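Local coordinates for XAC2610 protein (Xanthomonas axonopodis pv. citri, PDB 4QTQ), which probably acts as an immunity protein that inhibits a peptidoglycan hydrolase linked to a type IV secretion system used for killing bacteria, at residues 97-100 / 105-108; 55-60 / 125-130. All coordinates share one frame; numbering follows the deposited sequence.

Contact 1 (97-100 / 105-108); sequences TDIN and EDVV. With CA (calcium ion), chain B.
The carboxylates of D98 and D106 converge on one calcium ion, their planes turned 53° apart. D106 grips the metal with both oxygens, OD1 and OD2 each lying 2.6 Å from calcium, whereas D98 offers OD1 alone, at 2.3 Å. The two groups meet through D98 OD1 and D106 OD2, a 3.2 Å approach of two acceptors that the shared cation would be expected to offset. D106 OD2 also accepts, on its anti lone pair, the backbone N-H of I99 in a 2.7 Å bond (157°), while OD1 takes the N-H of F127. The D106 chi1 of -50°, with CG beside the backbone N, brings this carboxylate toward the 97-100 loop. D98 OD2, not a metal ligand, accepts a hydrogen bond from G103 N. N100, D102, the carbonyl of H104 and a water complete the shell.

Next to the metal site, T97 and D106 form an antiparallel hydrogen-bonded pair, with T97 N to D106 O at 3.1 Å and D106 N to T97 O at 2.8 Å. I99 CD1 also rests on V108 CG2 at 3.7 Å, the side chains crossing at about a right angle.

The ligand spacing is that of a DxDxDGxxD-type calcium loop with N100 at the third position, resembling those of integrin beta-propellers. With two metal bonds and two N-H donors, the D106 carboxylate is fixed in rotation and would be expected to stay ionised.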
loop_
_atom_site.group_PDB
_atom_site.type_symbol
_atom_site.label_atom_id
_atom_site.label_comp_id
_atom_site.label_asym_id
_atom_site.label_seq_id
_atom_site.Cartn_x
_atom_site.Cartn_y
_atom_site.Cartn_z
ATOM N N THR A 97 -8.780 -1.797 -3.174
ATOM C CA THR A 97 -8.288 -1.605 -4.524
ATOM C C THR A 97 -7.863 -2.967 -5.059
ATOM O O THR A 97 -7.318 -3.785 -4.313
ATOM C CB THR A 97 -7.090 -0.625 -4.541
ATOM O OG1 THR A 97 -6.762 -0.286 -5.887
ATOM C CG2 THR A 97 -5.845 -1.233 -3.860
ATOM N N ASP A 98 -8.145 -3.224 -6.335
ATOM C CA ASP A 98 -7.774 -4.497 -6.956
ATOM C C ASP A 98 -6.377 -4.337 -7.479
ATOM O O ASP A 98 -6.151 -3.645 -8.457
ATOM C CB ASP A 98 -8.729 -4.865 -8.100
ATOM C CG ASP A 98 -8.417 -6.226 -8.725
ATOM O OD1 ASP A 98 -7.783 -7.091 -8.060
ATOM O OD2 ASP A 98 -8.826 -6.425 -9.894
ATOM N N ILE A 99 -5.430 -4.964 -6.807
ATOM C CA ILE A 99 -4.024 -4.804 -7.142
ATOM C C ILE A 99 -3.653 -5.758 -8.272
ATOM O O ILE A 99 -2.925 -5.379 -9.189
ATOM C CB ILE A 99 -3.128 -5.026 -5.896
ATOM C CG1 ILE A 99 -3.395 -3.910 -4.870
ATOM C CG2 ILE A 99 -1.650 -5.063 -6.277
ATOM C CD1 ILE A 99 -2.738 -4.105 -3.522
ATOM N N ASN A 100 -4.167 -6.983 -8.219
ATOM C CA ASN A 100 -3.761 -8.006 -9.186
ATOM C C ASN A 100 -4.688 -8.188 -10.399
ATOM O O ASN A 100 -4.520 -9.139 -11.162
ATOM C CB ASN A 100 -3.496 -9.347 -8.480
ATOM C CG ASN A 100 -4.712 -9.907 -7.776
ATOM O OD1 ASN A 100 -5.752 -9.255 -7.641
ATOM N ND2 ASN A 100 -4.571 -11.121 -7.293
ATOM N N GLU A 105 -11.577 -6.707 -5.148
ATOM C CA GLU A 105 -10.768 -5.776 -4.391
ATOM C C GLU A 105 -9.903 -6.520 -3.383
ATOM O O GLU A 105 -10.302 -7.541 -2.804
ATOM C CB GLU A 105 -11.592 -4.735 -3.643
ATOM C CG GLU A 105 -12.084 -3.590 -4.498
ATOM C CD GLU A 105 -13.452 -3.869 -5.050
ATOM O OE1 GLU A 105 -13.817 -5.065 -5.157
ATOM O OE2 GLU A 105 -14.160 -2.895 -5.373
ATOM N N ASP A 106 -8.703 -5.986 -3.229
ATOM C CA ASP A 106 -7.758 -6.395 -2.228
ATOM C C ASP A 106 -7.692 -5.277 -1.189
ATOM O O ASP A 106 -8.370 -4.258 -1.319
ATOM C CB ASP A 106 -6.412 -6.620 -2.904
ATOM C CG ASP A 106 -6.532 -7.512 -4.129
ATOM O OD1 ASP A 106 -7.012 -8.665 -3.984
ATOM O OD2 ASP A 106 -6.173 -7.068 -5.242
ATOM N N VAL A 107 -6.874 -5.457 -0.154
ATOM C CA VAL A 107 -6.864 -4.523 0.957
ATOM C C VAL A 107 -5.432 -4.128 1.323
ATOM O O VAL A 107 -4.522 -4.975 1.366
ATOM C CB VAL A 107 -7.609 -5.092 2.191
ATOM C CG1 VAL A 107 -7.588 -4.098 3.352
ATOM C CG2 VAL A 107 -9.031 -5.452 1.822
ATOM N N VAL A 108 -5.253 -2.830 1.545
ATOM C CA VAL A 108 -3.963 -2.261 1.908
ATOM C C VAL A 108 -4.153 -1.464 3.188
ATOM O O VAL A 108 -5.054 -0.627 3.292
ATOM C CB VAL A 108 -3.404 -1.342 0.797
ATOM C CG1 VAL A 108 -2.075 -0.741 1.226
ATOM C CG2 VAL A 108 -3.258 -2.089 -0.511
HETATM CA CA CA B . -7.719 -8.794 -6.454
HETATM O O HOH W 1 -7.810 -10.968 -5.678
#

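Contact 2 (55-60 / 125-130)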
loop_
_atom_site.group_PDB
_atom_site.type_symbol
_atom_site.label_atom_id
_atom_site.label_comp_id
_atom_site.label_asym_id
_atom_site.label_seq_id
_atom_site.Cartn_x
_atom_site.Cartn_y
_atom_site.Cartn_z
ATOM N N VAL A 55 -13.517 -6.709 7.066
ATOM C CA VAL A 55 -13.994 -6.314 5.734
ATOM C C VAL A 55 -15.079 -7.292 5.269
ATOM O O VAL A 55 -14.869 -8.516 5.260
ATOM C CB VAL A 55 -12.836 -6.309 4.709
ATOM C CG1 VAL A 55 -13.318 -5.851 3.338
ATOM C CG2 VAL A 55 -11.684 -5.436 5.193
ATOM N N THR A 56 -16.229 -6.750 4.883
ATOM C CA THR A 56 -17.340 -7.541 4.388
ATOM C C THR A 56 -17.656 -7.138 2.955
ATOM O O THR A 56 -18.297 -6.117 2.724
ATOM C CB THR A 56 -18.613 -7.322 5.230
ATOM O OG1 THR A 56 -18.324 -7.484 6.629
ATOM C CG2 THR A 56 -19.711 -8.301 4.795
ATOM N N PHE A 57 -17.187 -7.924 1.992
ATOM C CA PHE A 57 -17.506 -7.690 0.581
ATOM C C PHE A 57 -18.959 -8.087 0.339
ATOM O O PHE A 57 -19.481 -8.927 1.068
ATOM C CB PHE A 57 -16.565 -8.501 -0.313
ATOM C CG PHE A 57 -15.107 -8.106 -0.169
ATOM C CD1 PHE A 57 -14.638 -6.914 -0.727
ATOM C CD2 PHE A 57 -14.217 -8.908 0.536
ATOM C CE1 PHE A 57 -13.307 -6.536 -0.589
ATOM C CE2 PHE A 57 -12.884 -8.540 0.674
ATOM C CZ PHE A 57 -12.429 -7.352 0.109
ATOM N N PRO A 58 -19.634 -7.471 -0.655
ATOM C CA PRO A 58 -21.044 -7.830 -0.880
ATOM C C PRO A 58 -21.235 -9.317 -1.160
ATOM O O PRO A 58 -20.535 -9.875 -2.017
ATOM C CB PRO A 58 -21.441 -7.019 -2.127
ATOM C CG PRO A 58 -20.415 -5.972 -2.275
ATOM C CD PRO A 58 -19.157 -6.467 -1.619
ATOM N N GLY A 59 -22.162 -9.937 -0.434
ATOM C CA GLY A 59 -22.590 -11.328 -0.680
ATOM C C GLY A 59 -21.682 -12.364 -0.036
ATOM O O GLY A 59 -21.792 -13.582 -0.298
ATOM N N ALA A 60 -20.793 -11.869 0.824
ATOM C CA ALA A 60 -19.709 -12.651 1.377
ATOM C C ALA A 60 -19.689 -12.560 2.891
ATOM O O ALA A 60 -20.210 -11.619 3.505
ATOM C CB ALA A 60 -18.379 -12.180 0.822
ATOM N N TYR A 125 -2.895 -7.211 1.506
ATOM C CA TYR A 125 -3.644 -8.470 1.521
ATOM C C TYR A 125 -4.417 -8.661 0.207
ATOM O O TYR A 125 -5.301 -7.853 -0.132
ATOM C CB TYR A 125 -4.644 -8.508 2.687
ATOM C CG TYR A 125 -4.068 -8.147 4.048
ATOM C CD1 TYR A 125 -3.793 -6.826 4.373
ATOM C CD2 TYR A 125 -3.809 -9.121 5.004
ATOM C CE1 TYR A 125 -3.263 -6.479 5.604
ATOM C CE2 TYR A 125 -3.274 -8.792 6.248
ATOM C CZ TYR A 125 -2.999 -7.461 6.535
ATOM O OH TYR A 125 -2.497 -7.084 7.744
ATOM N N LEU A 126 -4.088 -9.727 -0.526
ATOM C CA LEU A 126 -4.808 -10.065 -1.753
ATOM C C LEU A 126 -5.975 -11.002 -1.450
ATOM O O LEU A 126 -5.850 -11.951 -0.672
ATOM C CB LEU A 126 -3.865 -10.712 -2.773
ATOM C CG LEU A 126 -2.697 -9.870 -3.287
ATOM C CD1 LEU A 126 -1.951 -10.653 -4.349
ATOM C CD2 LEU A 126 -3.173 -8.540 -3.856
ATOM N N PHE A 127 -7.117 -10.741 -2.073
ATOM C CA PHE A 127 -8.222 -11.654 -1.959
ATOM C C PHE A 127 -7.873 -12.941 -2.702
ATOM O O PHE A 127 -7.525 -12.911 -3.879
ATOM C CB PHE A 127 -9.508 -11.059 -2.533
ATOM C CG PHE A 127 -10.714 -11.880 -2.233
ATOM C CD1 PHE A 127 -11.238 -11.909 -0.949
ATOM C CD2 PHE A 127 -11.314 -12.649 -3.221
ATOM C CE1 PHE A 127 -12.344 -12.682 -0.659
ATOM C CE2 PHE A 127 -12.427 -13.421 -2.938
ATOM C CZ PHE A 127 -12.949 -13.431 -1.658
ATOM N N ASP A 128 -7.930 -14.059 -1.991
ATOM C CA ASP A 128 -7.619 -15.349 -2.573
ATOM C C ASP A 128 -8.947 -16.011 -2.885
ATOM O O ASP A 128 -9.648 -16.462 -1.980
ATOM C CB ASP A 128 -6.790 -16.181 -1.597
ATOM C CG ASP A 128 -6.103 -17.354 -2.264
ATOM O OD1 ASP A 128 -6.806 -18.224 -2.822
ATOM O OD2 ASP A 128 -4.856 -17.403 -2.221
ATOM N N ALA A 129 -9.288 -16.038 -4.172
ATOM C CA ALA A 129 -10.588 -16.518 -4.654
ATOM C C ALA A 129 -10.911 -17.960 -4.234
ATOM O O ALA A 129 -12.077 -18.303 -4.011
ATOM C CB ALA A 129 -10.655 -16.390 -6.172
ATOM N N ALA A 130 -9.870 -18.786 -4.128
ATOM C CA ALA A 130 -10.020 -20.179 -3.708
ATOM C C ALA A 130 -10.442 -20.253 -2.251
ATOM O O ALA A 130 -11.453 -20.872 -1.915
ATOM C CB ALA A 130 -8.712 -20.938 -3.916
#
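A small aromatic cluster bridges two sheets where F57, just past the end of strand 52-56 in the four-stranded antiparallel sheet, meets F127 near the end of strand 121-128 in the mixed sheet. The touch is slight: F57 CE2 lies 4.1 Å from F127 CD1, and only 73 Å² of surface is buried between 55-60 and 125-130. The ring centroids are 5.6 Å apart and the planes make 72°, an oblique pairing, and the side chains run past each other in opposite directions.

Both rings reach toward each other from backbones 10.4 Å apart, F57 CA to F127 CA. F127 extends across with CG anti to its own N (chi1 -171°), whereas F57 has CG beside its N (chi1 -63°), which points its ring at F127. One face of the F57 ring is covered by V55 CG1, 3.7 Å above the plane and offset toward the rim, so the strand that delivers the ring also packs against it. F57 opens a type II beta turn that runs to A60, closed by A60 N bonding to F57 O at 3.2 Å, and G59 takes up the positive phi of that turn.

The imidazole of H104 joins the pair, stacking on F127 and meeting F57 edge-to-face, which ties the cluster to the calcium loop. L134 of the edge strand 133-136 touches both phenylalanines, I28 of strand 28-33 lies against F57, and I63 of strand 63-65 packs on F127.

Overall arrangement
Contacts 1 and 2 lie with their centres 10 Å apart and share the border between strands 106-112 and 121-128, neighbours in the mixed sheet. Two probable hydrogen bonds join them directly: Y125 N to V107 O, and F127 N to D106 OD1, both 2.8 Å. The second links the metal ligand of contact 1 to the backbone of the aromatic residue in contact 2, whose side chain comes to about 5 Å from calcium at its nearest atom. H104 belongs to both, its carbonyl binding the ion and its ring lying in the cluster, and E105 of contact 1 touches F57. The calcium loop and the inter-sheet aromatic cluster are therefore in direct contact.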